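PDB 5ZVE: tRNA (cytosine(72)-C(5))-methyltransferase from Pyrococcus horikoshii, which methylates carbon 5 of cytosine 72 in several tRNAs, using S-adenosyl-L-methionine as the methyl donor. Local coordinates for residues A274-L279 / T322-Y327; K360-Y365 / F374-L379; P6-E11 / E288-H293; P32-Y37 / G280-L285. One frame throughout, in Å; residues are numbered along the deposited sequence.

Interaction 1. Residues A274-L279 / T322-Y327; sequences APCTAL and TCTLSY
The hydroxyl of T324 joins the two loops at their most closely packed point. OG1 donates to T277 OG1 at 2.6 Å, while L279 N donates to T324 OG1 at 3.2 Å. With OG1 anti to the backbone N (chi1 -160°), T324 reaches both partners and brushes the L279 side chain, whose CG is 3.3 Å from it. T277 OG1 is also bonded to E329, so a small polar threonine suits each buried site. A valine at T324 would probably leave L279 N without its acceptor and T277 without its donor. The side where C276, A278 and C323 meet is more open, all three being partly exposed, and is held across the loops by van der Waals contact: C276 SG lies 3.5 Å from C323 SG, too far for a disulfide, and A278 CB is 3.9 Å from C323 SG. C323 is the predicted nucleophile, P275 touches the bound S-adenosylhomocysteine, and the pairing of a Pro-Cys loop with a Thr-Cys loop is characteristic of the RsmB/NOP cytosine-C5 methyltransferase active site.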
loop_
_atom_site.group_PDB
_atom_site.type_symbol
_atom_site.label_atom_id
_atom_site.label_comp_id
_atom_site.label_asym_id
_atom_site.label_seq_id
_atom_site.Cartn_x
_atom_site.Cartn_y
_atom_site.Cartn_z
ATOM N N ALA A 274 -1.251 10.584 -4.064
ATOM C CA ALA A 274 -2.568 11.171 -3.854
ATOM C C ALA A 274 -3.584 10.186 -3.294
ATOM O O ALA A 274 -3.535 8.994 -3.600
ATOM C CB ALA A 274 -3.078 11.758 -5.162
ATOM N N PRO A 275 -4.507 10.689 -2.455
ATOM C CA PRO A 275 -5.685 9.906 -2.079
ATOM C C PRO A 275 -6.394 9.425 -3.336
ATOM O O PRO A 275 -6.547 10.200 -4.278
ATOM C CB PRO A 275 -6.540 10.902 -1.285
ATOM C CG PRO A 275 -6.010 12.255 -1.658
ATOM C CD PRO A 275 -4.549 12.050 -1.898
ATOM N N CYS A 276 -6.795 8.162 -3.362
ATOM C CA CYS A 276 -7.332 7.577 -4.580
ATOM C C CYS A 276 -8.314 6.474 -4.248
ATOM O O CYS A 276 -8.471 6.109 -3.086
ATOM C CB CYS A 276 -6.202 7.041 -5.468
ATOM S SG CYS A 276 -5.254 5.666 -4.766
ATOM N N THR A 277 -8.976 5.948 -5.273
ATOM C CA THR A 277 -9.966 4.890 -5.096
ATOM C C THR A 277 -9.335 3.573 -4.621
ATOM O O THR A 277 -10.044 2.653 -4.206
ATOM C CB THR A 277 -10.750 4.653 -6.405
ATOM O OG1 THR A 277 -9.832 4.513 -7.496
ATOM C CG2 THR A 277 -11.666 5.836 -6.694
ATOM N N ALA A 278 -8.005 3.498 -4.688
ATOM C CA ALA A 278 -7.238 2.350 -4.193
ATOM C C ALA A 278 -7.641 1.037 -4.858
ATOM O O ALA A 278 -7.611 -0.019 -4.229
ATOM C CB ALA A 278 -7.374 2.235 -2.679
ATOM N N LEU A 279 -7.999 1.104 -6.135
ATOM C CA LEU A 279 -8.439 -0.074 -6.874
ATOM C C LEU A 279 -7.331 -1.115 -7.025
ATOM O O LEU A 279 -7.600 -2.273 -7.336
ATOM C CB LEU A 279 -8.967 0.338 -8.254
ATOM C CG LEU A 279 -10.198 1.258 -8.250
ATOM C CD1 LEU A 279 -10.543 1.731 -9.656
ATOM C CD2 LEU A 279 -11.404 0.568 -7.607
ATOM N N THR A 322 -0.412 6.978 -7.569
ATOM C CA THR A 322 -1.610 6.424 -6.950
ATOM C C THR A 322 -1.493 4.912 -6.829
ATOM O O THR A 322 -0.706 4.284 -7.540
ATOM C CB THR A 322 -2.890 6.747 -7.755
ATOM O OG1 THR A 322 -2.932 5.920 -8.926
ATOM C CG2 THR A 322 -2.942 8.217 -8.171
ATOM N N CYS A 323 -2.275 4.334 -5.924
ATOM C CA CYS A 323 -2.426 2.885 -5.853
ATOM C C CYS A 323 -3.764 2.480 -6.459
ATOM O O CYS A 323 -4.498 1.676 -5.889
ATOM C CB CYS A 323 -2.309 2.391 -4.405
ATOM S SG CYS A 323 -3.562 3.039 -3.261
ATOM N N THR A 324 -4.073 3.036 -7.625
ATOM C CA THR A 324 -5.326 2.734 -8.297
ATOM C C THR A 324 -5.093 2.446 -9.774
ATOM O O THR A 324 -4.071 2.825 -10.338
ATOM C CB THR A 324 -6.338 3.886 -8.148
ATOM O OG1 THR A 324 -7.660 3.397 -8.394
ATOM C CG2 THR A 324 -6.026 5.019 -9.117
ATOM N N LEU A 325 -6.043 1.759 -10.391
ATOM C CA LEU A 325 -5.906 1.339 -11.778
ATOM C C LEU A 325 -6.611 2.251 -12.784
ATOM O O LEU A 325 -6.334 2.179 -13.982
ATOM C CB LEU A 325 -6.449 -0.080 -11.929
ATOM C CG LEU A 325 -5.724 -1.144 -11.106
ATOM C CD1 LEU A 325 -6.596 -2.380 -10.975
ATOM C CD2 LEU A 325 -4.406 -1.482 -11.767
ATOM N N SER A 326 -7.513 3.105 -12.304
ATOM C CA SER A 326 -8.400 3.855 -13.196
ATOM C C SER A 326 -7.637 4.762 -14.156
ATOM O O SER A 326 -6.547 5.251 -13.843
ATOM C CB SER A 326 -9.401 4.691 -12.396
ATOM O OG SER A 326 -8.794 5.863 -11.885
ATOM N N TYR A 327 -8.204 4.959 -15.339
ATOM C CA TYR A 327 -7.631 5.883 -16.302
ATOM C C TYR A 327 -7.748 7.317 -15.803
ATOM O O TYR A 327 -6.772 8.072 -15.830
ATOM C CB TYR A 327 -8.312 5.747 -17.669
ATOM C CG TYR A 327 -7.661 6.604 -18.729
ATOM C CD1 TYR A 327 -6.603 6.123 -19.484
ATOM C CD2 TYR A 327 -8.092 7.906 -18.960
ATOM C CE1 TYR A 327 -5.998 6.911 -20.448
ATOM C CE2 TYR A 327 -7.497 8.697 -19.915
ATOM C CZ TYR A 327 -6.451 8.196 -20.656
ATOM O OH TYR A 327 -5.855 8.989 -21.611
#

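Interaction 2. Residues K360-Y365 / F374-L379; sequences KVQRFY and FFIAKL
The ring of F375 takes R363 CG at its edge, in plane, with CD1 3.6 Å from that methylene. V361 CG2 approaches the same ring obliquely, 3.8 Å from CE1. CG of F375 is anti to the backbone N (chi1 179°), which carries the flat ring out beside both neighbours. The R363 guanidinium plane stands 63° from the ring, so the two are not stacked, and it is the aliphatic shaft of the arginine that does the packing. On the other face of the sheet, the F364 ring has I376 CD1 at its edge, 3.8 Å from CE1, and meets the ring of H369 edge-to-face. The edge of F374 receives I376 CG1 from its own strand, while CB of F364 lies 3.8 Å from CB of F374. Helix 184-193 packs on this face through P185 and T189.

Between the two layers of side chains this antiparallel pair of the methyltransferase sheet is joined by the hydrogen-bonded pairs Q362-I376 and F364-F374, the axes of 361-364 and 374-379 approaching to 4.7 Å. V361 CG1 and A377 CB touch at 3.6 Å, where a small residue suits the valine. The F374 side chain lies about 4 Å (nearest atoms) from that of C323, the predicted nucleophile.

Backbone hydrogen bonds set the register and apolar groups fill both faces, so buried polar ends are matched from outside: R363 by E331 and L325 O, Q362 by Q347 and the backbone of I351 and G352.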
loop_
_atom_site.group_PDB
_atom_site.type_symbol
_atom_site.label_atom_id
_atom_site.label_comp_id
_atom_site.label_asym_id
_atom_site.label_seq_id
_atom_site.Cartn_x
_atom_site.Cartn_y
_atom_site.Cartn_z
ATOM N N LYS A 360 5.827 7.891 -21.011
ATOM C CA LYS A 360 6.869 7.971 -19.991
ATOM C C LYS A 360 6.382 7.682 -18.571
ATOM O O LYS A 360 7.191 7.608 -17.643
ATOM C CB LYS A 360 7.539 9.344 -20.034
ATOM C CG LYS A 360 8.282 9.618 -21.334
ATOM C CD LYS A 360 9.011 10.943 -21.282
ATOM C CE LYS A 360 9.880 11.139 -22.508
ATOM N NZ LYS A 360 10.647 12.410 -22.427
ATOM N N VAL A 361 5.074 7.517 -18.395
ATOM C CA VAL A 361 4.547 7.129 -17.088
ATOM C C VAL A 361 4.696 5.637 -16.869
ATOM O O VAL A 361 4.815 4.868 -17.822
ATOM C CB VAL A 361 3.068 7.529 -16.914
ATOM C CG1 VAL A 361 2.936 9.037 -16.899
ATOM C CG2 VAL A 361 2.205 6.904 -18.001
ATOM N N GLN A 362 4.674 5.227 -15.609
ATOM C CA GLN A 362 4.974 3.845 -15.272
ATOM C C GLN A 362 3.838 3.197 -14.491
ATOM O O GLN A 362 3.456 3.670 -13.422
ATOM C CB GLN A 362 6.278 3.774 -14.471
ATOM C CG GLN A 362 6.761 2.360 -14.203
ATOM C CD GLN A 362 8.116 2.313 -13.530
ATOM O OE1 GLN A 362 8.703 1.245 -13.387
ATOM N NE2 GLN A 362 8.615 3.468 -13.105
ATOM N N ARG A 363 3.312 2.100 -15.025
ATOM C CA ARG A 363 2.240 1.376 -14.355
ATOM C C ARG A 363 2.720 0.037 -13.826
ATOM O O ARG A 363 3.591 -0.600 -14.413
ATOM C CB ARG A 363 1.053 1.152 -15.294
ATOM C CG ARG A 363 -0.038 2.213 -15.199
ATOM C CD ARG A 363 -1.152 1.918 -16.182
ATOM N NE ARG A 363 -2.285 2.828 -16.046
ATOM C CZ ARG A 363 -3.394 2.537 -15.371
ATOM N NH1 ARG A 363 -3.514 1.363 -14.757
ATOM N NH2 ARG A 363 -4.383 3.419 -15.305
ATOM N N PHE A 364 2.134 -0.379 -12.710
ATOM C CA PHE A 364 2.369 -1.697 -12.155
ATOM C C PHE A 364 1.064 -2.479 -12.132
ATOM O O PHE A 364 0.006 -1.934 -11.815
ATOM C CB PHE A 364 2.969 -1.600 -10.750
ATOM C CG PHE A 364 4.383 -1.082 -10.725
ATOM C CD1 PHE A 364 4.639 0.276 -10.641
ATOM C CD2 PHE A 364 5.454 -1.959 -10.782
ATOM C CE1 PHE A 364 5.941 0.753 -10.618
ATOM C CE2 PHE A 364 6.761 -1.492 -10.756
ATOM C CZ PHE A 364 7.004 -0.132 -10.675
ATOM N N TYR A 365 1.147 -3.749 -12.511
ATOM C CA TYR A 365 -0.005 -4.638 -12.529
ATOM C C TYR A 365 0.273 -5.853 -11.661
ATOM O O TYR A 365 1.402 -6.343 -11.636
ATOM C CB TYR A 365 -0.328 -5.077 -13.954
ATOM C CG TYR A 365 -0.778 -3.959 -14.863
ATOM C CD1 TYR A 365 -2.095 -3.520 -14.851
ATOM C CD2 TYR A 365 0.112 -3.349 -15.740
ATOM C CE1 TYR A 365 -2.517 -2.501 -15.688
ATOM C CE2 TYR A 365 -0.300 -2.327 -16.582
ATOM C CZ TYR A 365 -1.616 -1.909 -16.548
ATOM O OH TYR A 365 -2.043 -0.898 -17.377
ATOM N N PHE A 374 -0.644 0.017 -9.481
ATOM C CA PHE A 374 0.024 1.256 -9.117
ATOM C C PHE A 374 0.289 2.122 -10.331
ATOM O O PHE A 374 0.241 1.652 -11.468
ATOM C CB PHE A 374 1.335 0.945 -8.394
ATOM C CG PHE A 374 1.708 1.952 -7.343
ATOM C CD1 PHE A 374 1.198 1.849 -6.057
ATOM C CD2 PHE A 374 2.586 2.985 -7.633
ATOM C CE1 PHE A 374 1.549 2.760 -5.083
ATOM C CE2 PHE A 374 2.939 3.900 -6.662
ATOM C CZ PHE A 374 2.419 3.789 -5.387
ATOM N N PHE A 375 0.575 3.393 -10.082
ATOM C CA PHE A 375 0.795 4.345 -11.158
ATOM C C PHE A 375 1.782 5.417 -10.720
ATOM O O PHE A 375 1.686 5.939 -9.613
ATOM C CB PHE A 375 -0.536 4.978 -11.584
ATOM C CG PHE A 375 -0.398 6.000 -12.673
ATOM C CD1 PHE A 375 -0.308 5.607 -13.999
ATOM C CD2 PHE A 375 -0.362 7.352 -12.373
ATOM C CE1 PHE A 375 -0.174 6.547 -15.008
ATOM C CE2 PHE A 375 -0.235 8.298 -13.374
ATOM C CZ PHE A 375 -0.142 7.895 -14.694
ATOM N N ILE A 376 2.734 5.738 -11.591
ATOM C CA ILE A 376 3.746 6.748 -11.289
ATOM C C ILE A 376 3.975 7.670 -12.481
ATOM O O ILE A 376 4.277 7.209 -13.582
ATOM C CB ILE A 376 5.112 6.119 -10.909
ATOM C CG1 ILE A 376 4.960 5.041 -9.834
ATOM C CG2 ILE A 376 6.089 7.196 -10.455
ATOM C CD1 ILE A 376 6.295 4.368 -9.465
ATOM N N ALA A 377 3.830 8.972 -12.257
ATOM C CA ALA A 377 4.150 9.966 -13.272
ATOM C C ALA A 377 5.194 10.945 -12.748
ATOM O O ALA A 377 5.092 11.422 -11.619
ATOM C CB ALA A 377 2.889 10.712 -13.706
ATOM N N LYS A 378 6.186 11.258 -13.576
ATOM C CA LYS A 378 7.206 12.233 -13.204
ATOM C C LYS A 378 7.196 13.403 -14.166
ATOM O O LYS A 378 7.378 13.220 -15.371
ATOM C CB LYS A 378 8.597 11.601 -13.194
ATOM C CG LYS A 378 9.697 12.578 -12.814
ATOM C CD LYS A 378 11.054 12.069 -13.248
ATOM C CE LYS A 378 12.159 12.951 -12.708
ATOM N NZ LYS A 378 13.490 12.533 -13.214
ATOM N N LEU A 379 7.007 14.608 -13.636
ATOM C CA LEU A 379 6.874 15.786 -14.491
ATOM C C LEU A 379 7.811 16.933 -14.145
ATOM O O LEU A 379 8.199 17.127 -12.991
ATOM C CB LEU A 379 5.449 16.321 -14.456
ATOM C CG LEU A 379 4.309 15.446 -14.959
ATOM C CD1 LEU A 379 3.190 16.333 -15.393
ATOM C CD2 LEU A 379 4.736 14.612 -16.104
HETATM O O HOH W 1 7.010 10.028 -15.915
#

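Interaction 3. Residues P6-E11 / E288-H293; sequences PKELRE and ERTLKH
E8, L291 and T290 carry most of this contact. The glutamate extends beyond CG to meet the threonine at about a right angle, and T290 OG1 donates to E8 OE1. The modelled 2.3 Å between these two oxygens is very short, so the exact length is doubtful. The acidic chain then slides past L291 in the opposite direction, with L291 CD2 3.5 Å from E8 OE2. The other leucine methyl, CD1, rests 3.9 Å from CA of L9, giving the branched residue a place on the helix backbone. T290 stands at the N-cap of helix 291-310, but its hydroxyl, turned to E8, makes no capping bond. Its backbone N instead donates to H293 ND1 at 2.9 Å, in the plane of the imidazole, a bond across the first turn. The contact joins the N-terminal ferredoxin-like region to the methyltransferase region, bringing the starts of helices 7-17 and 291-310 together near the surface. P6 and L9 also touch E287 in the preceding loop, and R289 NH1 is hydrogen-bonded to T277 O.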
loop_
_atom_site.group_PDB
_atom_site.type_symbol
_atom_site.label_atom_id
_atom_site.label_comp_id
_atom_site.label_asym_id
_atom_site.label_seq_id
_atom_site.Cartn_x
_atom_site.Cartn_y
_atom_site.Cartn_z
ATOM N N PRO A 6 -17.935 -5.249 -8.318
ATOM C CA PRO A 6 -19.256 -4.873 -8.832
ATOM C C PRO A 6 -19.256 -4.900 -10.355
ATOM O O PRO A 6 -18.205 -4.699 -10.961
ATOM C CB PRO A 6 -19.466 -3.456 -8.290
ATOM C CG PRO A 6 -18.107 -2.968 -7.929
ATOM C CD PRO A 6 -17.320 -4.172 -7.526
ATOM N N LYS A 7 -20.414 -5.154 -10.955
ATOM C CA LYS A 7 -20.504 -5.426 -12.385
ATOM C C LYS A 7 -20.016 -4.271 -13.255
ATOM O O LYS A 7 -19.298 -4.494 -14.230
ATOM C CB LYS A 7 -21.946 -5.774 -12.764
ATOM C CG LYS A 7 -22.128 -6.151 -14.225
ATOM C CD LYS A 7 -21.813 -7.618 -14.429
ATOM C CE LYS A 7 -21.594 -7.970 -15.887
ATOM N NZ LYS A 7 -22.816 -7.755 -16.706
ATOM N N GLU A 8 -20.397 -3.045 -12.913
ATOM C CA GLU A 8 -20.025 -1.902 -13.743
ATOM C C GLU A 8 -18.517 -1.663 -13.733
ATOM O O GLU A 8 -17.951 -1.241 -14.737
ATOM C CB GLU A 8 -20.762 -0.630 -13.311
ATOM C CG GLU A 8 -20.577 -0.222 -11.867
ATOM C CD GLU A 8 -21.010 1.214 -11.630
ATOM O OE1 GLU A 8 -20.939 1.683 -10.473
ATOM O OE2 GLU A 8 -21.416 1.881 -12.605
ATOM N N LEU A 9 -17.870 -1.927 -12.602
ATOM C CA LEU A 9 -16.416 -1.842 -12.531
ATOM C C LEU A 9 -15.774 -2.928 -13.390
ATOM O O LEU A 9 -14.760 -2.693 -14.053
ATOM C CB LEU A 9 -15.926 -1.948 -11.086
ATOM C CG LEU A 9 -14.406 -1.875 -10.915
ATOM C CD1 LEU A 9 -13.881 -0.523 -11.364
ATOM C CD2 LEU A 9 -14.003 -2.154 -9.480
ATOM N N ARG A 10 -16.351 -4.126 -13.356
ATOM C CA ARG A 10 -15.862 -5.230 -14.177
ATOM C C ARG A 10 -15.916 -4.864 -15.654
ATOM O O ARG A 10 -14.960 -5.100 -16.392
ATOM C CB ARG A 10 -16.657 -6.509 -13.910
ATOM C CG ARG A 10 -16.568 -6.974 -12.471
ATOM C CD ARG A 10 -16.719 -8.478 -12.344
ATOM N NE ARG A 10 -17.952 -8.996 -12.926
ATOM C CZ ARG A 10 -19.076 -9.192 -12.241
ATOM N NH1 ARG A 10 -20.144 -9.685 -12.850
ATOM N NH2 ARG A 10 -19.134 -8.899 -10.947
ATOM N N GLU A 11 -17.042 -4.291 -16.076
ATOM C CA GLU A 11 -17.190 -3.800 -17.442
ATOM C C GLU A 11 -16.174 -2.703 -17.734
ATOM O O GLU A 11 -15.633 -2.623 -18.833
ATOM C CB GLU A 11 -18.612 -3.274 -17.684
ATOM C CG GLU A 11 -19.715 -4.310 -17.508
ATOM C CD GLU A 11 -19.612 -5.454 -18.500
ATOM O OE1 GLU A 11 -18.965 -5.276 -19.556
ATOM O OE2 GLU A 11 -20.175 -6.534 -18.228
ATOM N N GLU A 288 -15.450 -2.329 -2.888
ATOM C CA GLU A 288 -16.642 -1.536 -2.589
ATOM C C GLU A 288 -16.764 -0.285 -3.454
ATOM O O GLU A 288 -17.872 0.181 -3.728
ATOM C CB GLU A 288 -16.653 -1.134 -1.112
ATOM C CG GLU A 288 -16.566 -2.304 -0.141
ATOM C CD GLU A 288 -15.239 -2.343 0.593
ATOM O OE1 GLU A 288 -14.264 -1.753 0.080
ATOM O OE2 GLU A 288 -15.168 -2.961 1.679
ATOM N N ARG A 289 -15.630 0.258 -3.884
ATOM C CA ARG A 289 -15.644 1.483 -4.675
ATOM C C ARG A 289 -15.943 1.182 -6.133
ATOM O O ARG A 289 -15.579 0.125 -6.647
ATOM C CB ARG A 289 -14.317 2.235 -4.539
ATOM C CG ARG A 289 -14.245 3.079 -3.273
ATOM C CD ARG A 289 -12.838 3.538 -2.985
ATOM N NE ARG A 289 -12.720 4.135 -1.657
ATOM C CZ ARG A 289 -11.562 4.458 -1.085
ATOM N NH1 ARG A 289 -10.418 4.235 -1.719
ATOM N NH2 ARG A 289 -11.546 4.997 0.127
ATOM N N THR A 290 -16.626 2.114 -6.791
ATOM C CA THR A 290 -17.066 1.912 -8.163
ATOM C C THR A 290 -16.941 3.193 -8.996
ATOM O O THR A 290 -16.218 4.119 -8.621
ATOM C CB THR A 290 -18.515 1.384 -8.206
ATOM O OG1 THR A 290 -18.877 1.097 -9.562
ATOM C CG2 THR A 290 -19.496 2.394 -7.597
ATOM N N LEU A 291 -17.635 3.229 -10.130
ATOM C CA LEU A 291 -17.431 4.274 -11.134
ATOM C C LEU A 291 -17.649 5.683 -10.602
ATOM O O LEU A 291 -16.836 6.572 -10.849
ATOM C CB LEU A 291 -18.339 4.037 -12.344
ATOM C CG LEU A 291 -17.734 3.247 -13.513
ATOM C CD1 LEU A 291 -17.066 1.964 -13.046
ATOM C CD2 LEU A 291 -18.782 2.951 -14.580
ATOM N N LYS A 292 -18.745 5.889 -9.881
ATOM C CA LYS A 292 -19.022 7.187 -9.271
ATOM C C LYS A 292 -17.848 7.678 -8.418
ATOM O O LYS A 292 -17.577 8.878 -8.355
ATOM C CB LYS A 292 -20.302 7.118 -8.432
ATOM C CG LYS A 292 -20.363 5.911 -7.505
ATOM C CD LYS A 292 -21.485 6.048 -6.489
ATOM C CE LYS A 292 -21.418 4.952 -5.443
ATOM N NZ LYS A 292 -22.313 5.234 -4.287
ATOM N N HIS A 293 -17.149 6.745 -7.772
ATOM C CA HIS A 293 -15.996 7.085 -6.941
ATOM C C HIS A 293 -14.776 7.493 -7.762
ATOM O O HIS A 293 -13.987 8.331 -7.336
ATOM C CB HIS A 293 -15.620 5.912 -6.036
ATOM C CG HIS A 293 -16.684 5.538 -5.056
ATOM N ND1 HIS A 293 -17.379 4.350 -5.129
ATOM C CD2 HIS A 293 -17.173 6.194 -3.975
ATOM C CE1 HIS A 293 -18.249 4.290 -4.136
ATOM N NE2 HIS A 293 -18.142 5.395 -3.421
#

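Interaction 4. Residues P32-Y37 / G280-L285; sequences PVEHYY and GVRPKL
R282 grips E34 end-on with two nitrogens, one for each carboxylate oxygen. NH2 donates to OE2 at 3.1 Å, nearly straight (171°) and in the guanidinium plane, but from above the carboxylate. NH1 donates to OE1 at 3.1 Å on the syn side, less straight at 144°. The two groups are turned 54° apart. NE is bonded to E31 O and NH1 also to T371 O, so all three guanidinium nitrogens have acceptors. P32 O lies over a guanidinium face without bonding to it, and is satisfied by R75 instead. V33 N donates to a water 2.8 Å away that in turn makes a weak bond to R282 O. A leucine in place of R282 would probably leave the E34 carboxylate without its principal countercharge and the E31 carbonyl without its donor. P283, preceded by a cis peptide, sets CB 4.2 Å from P32 CD, two compact rings that pack without needing a polar partner. E34 and R282 pack on helix 19-29 and P283 on helix 95-101, while P32-E34 lead into strand 35-40.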
loop_
_atom_site.group_PDB
_atom_site.type_symbol
_atom_site.label_atom_id
_atom_site.label_comp_id
_atom_site.label_asym_id
_atom_site.label_seq_id
_atom_site.Cartn_x
_atom_site.Cartn_y
_atom_site.Cartn_z
ATOM N N PRO A 32 -3.123 -11.817 -1.880
ATOM C CA PRO A 32 -2.032 -10.980 -1.371
ATOM C C PRO A 32 -0.883 -10.933 -2.369
ATOM O O PRO A 32 -0.793 -11.809 -3.230
ATOM C CB PRO A 32 -1.610 -11.685 -0.074
ATOM C CG PRO A 32 -2.746 -12.614 0.261
ATOM C CD PRO A 32 -3.344 -13.008 -1.046
ATOM N N VAL A 33 -0.020 -9.930 -2.256
ATOM C CA VAL A 33 1.106 -9.823 -3.172
ATOM C C VAL A 33 1.968 -11.072 -3.041
ATOM O O VAL A 33 2.097 -11.640 -1.950
ATOM C CB VAL A 33 1.947 -8.552 -2.919
ATOM C CG1 VAL A 33 1.081 -7.304 -3.108
ATOM C CG2 VAL A 33 2.578 -8.573 -1.536
ATOM N N GLU A 34 2.508 -11.527 -4.168
ATOM C CA GLU A 34 3.339 -12.724 -4.189
ATOM C C GLU A 34 4.697 -12.437 -3.559
ATOM O O GLU A 34 5.290 -13.302 -2.911
ATOM C CB GLU A 34 3.511 -13.239 -5.622
ATOM C CG GLU A 34 2.225 -13.741 -6.280
ATOM C CD GLU A 34 1.311 -12.623 -6.785
ATOM O OE1 GLU A 34 1.641 -11.432 -6.612
ATOM O OE2 GLU A 34 0.256 -12.945 -7.366
ATOM N N HIS A 35 5.184 -11.216 -3.767
ATOM C CA HIS A 35 6.441 -10.770 -3.175
ATOM C C HIS A 35 6.177 -9.649 -2.177
ATOM O O HIS A 35 5.783 -8.540 -2.557
ATOM C CB HIS A 35 7.425 -10.302 -4.250
ATOM C CG HIS A 35 8.014 -11.413 -5.064
ATOM N ND1 HIS A 35 8.962 -11.201 -6.038
ATOM C CD2 HIS A 35 7.773 -12.749 -5.056
ATOM C CE1 HIS A 35 9.296 -12.358 -6.588
ATOM N NE2 HIS A 35 8.586 -13.310 -6.012
ATOM N N TYR A 36 6.397 -9.940 -0.902
ATOM C CA TYR A 36 6.097 -8.990 0.161
ATOM C C TYR A 36 7.343 -8.189 0.512
ATOM O O TYR A 36 8.288 -8.720 1.113
ATOM C CB TYR A 36 5.556 -9.718 1.393
ATOM C CG TYR A 36 5.078 -8.800 2.491
ATOM C CD1 TYR A 36 4.007 -7.936 2.282
ATOM C CD2 TYR A 36 5.690 -8.795 3.734
ATOM C CE1 TYR A 36 3.562 -7.097 3.285
ATOM C CE2 TYR A 36 5.252 -7.955 4.743
ATOM C CZ TYR A 36 4.190 -7.110 4.512
ATOM O OH TYR A 36 3.754 -6.277 5.515
ATOM N N TYR A 37 7.339 -6.913 0.134
ATOM C CA TYR A 37 8.537 -6.075 0.216
ATOM C C TYR A 37 8.612 -5.264 1.510
ATOM O O TYR A 37 7.594 -4.893 2.097
ATOM C CB TYR A 37 8.600 -5.120 -0.978
ATOM C CG TYR A 37 9.287 -5.680 -2.205
ATOM C CD1 TYR A 37 8.579 -6.411 -3.153
ATOM C CD2 TYR A 37 10.643 -5.471 -2.420
ATOM C CE1 TYR A 37 9.207 -6.923 -4.278
ATOM C CE2 TYR A 37 11.279 -5.979 -3.543
ATOM C CZ TYR A 37 10.557 -6.701 -4.467
ATOM O OH TYR A 37 11.189 -7.205 -5.580
ATOM N N GLY A 280 -6.089 -0.701 -6.802
ATOM C CA GLY A 280 -4.950 -1.581 -6.997
ATOM C C GLY A 280 -4.459 -2.309 -5.757
ATOM O O GLY A 280 -3.565 -3.147 -5.845
ATOM N N VAL A 281 -5.036 -2.002 -4.599
ATOM C CA VAL A 281 -4.506 -2.536 -3.353
ATOM C C VAL A 281 -4.860 -4.010 -3.186
ATOM O O VAL A 281 -5.900 -4.477 -3.646
ATOM C CB VAL A 281 -4.996 -1.737 -2.122
ATOM C CG1 VAL A 281 -4.694 -0.257 -2.288
ATOM C CG2 VAL A 281 -6.466 -1.966 -1.873
ATOM N N ARG A 282 -3.957 -4.742 -2.549
ATOM C CA ARG A 282 -4.118 -6.174 -2.359
ATOM C C ARG A 282 -3.931 -6.517 -0.883
ATOM O O ARG A 282 -3.178 -5.843 -0.182
ATOM C CB ARG A 282 -3.124 -6.940 -3.239
ATOM C CG ARG A 282 -3.275 -6.636 -4.725
ATOM C CD ARG A 282 -2.157 -7.262 -5.539
ATOM N NE ARG A 282 -2.309 -8.707 -5.637
ATOM C CZ ARG A 282 -1.398 -9.522 -6.157
ATOM N NH1 ARG A 282 -0.259 -9.034 -6.628
ATOM N NH2 ARG A 282 -1.626 -10.825 -6.203
ATOM N N PRO A 283 -4.644 -7.547 -0.394
ATOM C CA PRO A 283 -5.630 -8.328 -1.141
ATOM C C PRO A 283 -6.968 -7.606 -1.227
ATOM O O PRO A 283 -7.283 -6.788 -0.364
ATOM C CB PRO A 283 -5.753 -9.605 -0.315
ATOM C CG PRO A 283 -5.513 -9.149 1.077
ATOM C CD PRO A 283 -4.521 -8.016 0.997
ATOM N N LYS A 284 -7.730 -7.900 -2.272
ATOM C CA LYS A 284 -9.033 -7.289 -2.466
ATOM C C LYS A 284 -10.122 -8.346 -2.291
ATOM O O LYS A 284 -10.536 -8.989 -3.256
ATOM C CB LYS A 284 -9.119 -6.638 -3.848
ATOM C CG LYS A 284 -10.358 -5.795 -4.072
ATOM C CD LYS A 284 -10.376 -4.564 -3.183
ATOM C CE LYS A 284 -9.308 -3.572 -3.610
ATOM N NZ LYS A 284 -9.473 -2.255 -2.931
ATOM N N LEU A 285 -10.556 -8.541 -1.047
ATOM C CA LEU A 285 -11.598 -9.514 -0.735
ATOM C C LEU A 285 -12.920 -9.107 -1.389
ATOM O O LEU A 285 -13.547 -9.908 -2.079
ATOM C CB LEU A 285 -11.767 -9.665 0.780
ATOM C CG LEU A 285 -10.801 -10.611 1.512
ATOM C CD1 LEU A 285 -9.360 -10.130 1.437
ATOM C CD2 LEU A 285 -11.223 -10.806 2.961
HETATM O O HOH W 2 -0.935 -8.124 -0.377
#

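In the fold
From the N terminus, helix 7-17 opens interaction 3 and the approach to strand 35-40 opens interaction 4. Both await the long loop after strand 267-273, where 280-285 closes interaction 4 and then 288-293 closes interaction 3, so the former is nested inside the latter. These two closures, each spanning more than 240 residues, bind the N-terminal ferredoxin-like region to the methyltransferase region. Interaction 1 opens in the same loop at 274-279 and closes at 322-327, crossing both; the backbone bond from G280 N to C323 O joins it to interaction 4. Interaction 2, a short closure between neighbouring strands, follows in series. It touches interaction 1 through R363 and F375, linking the loop of the predicted nucleophile to the sheet.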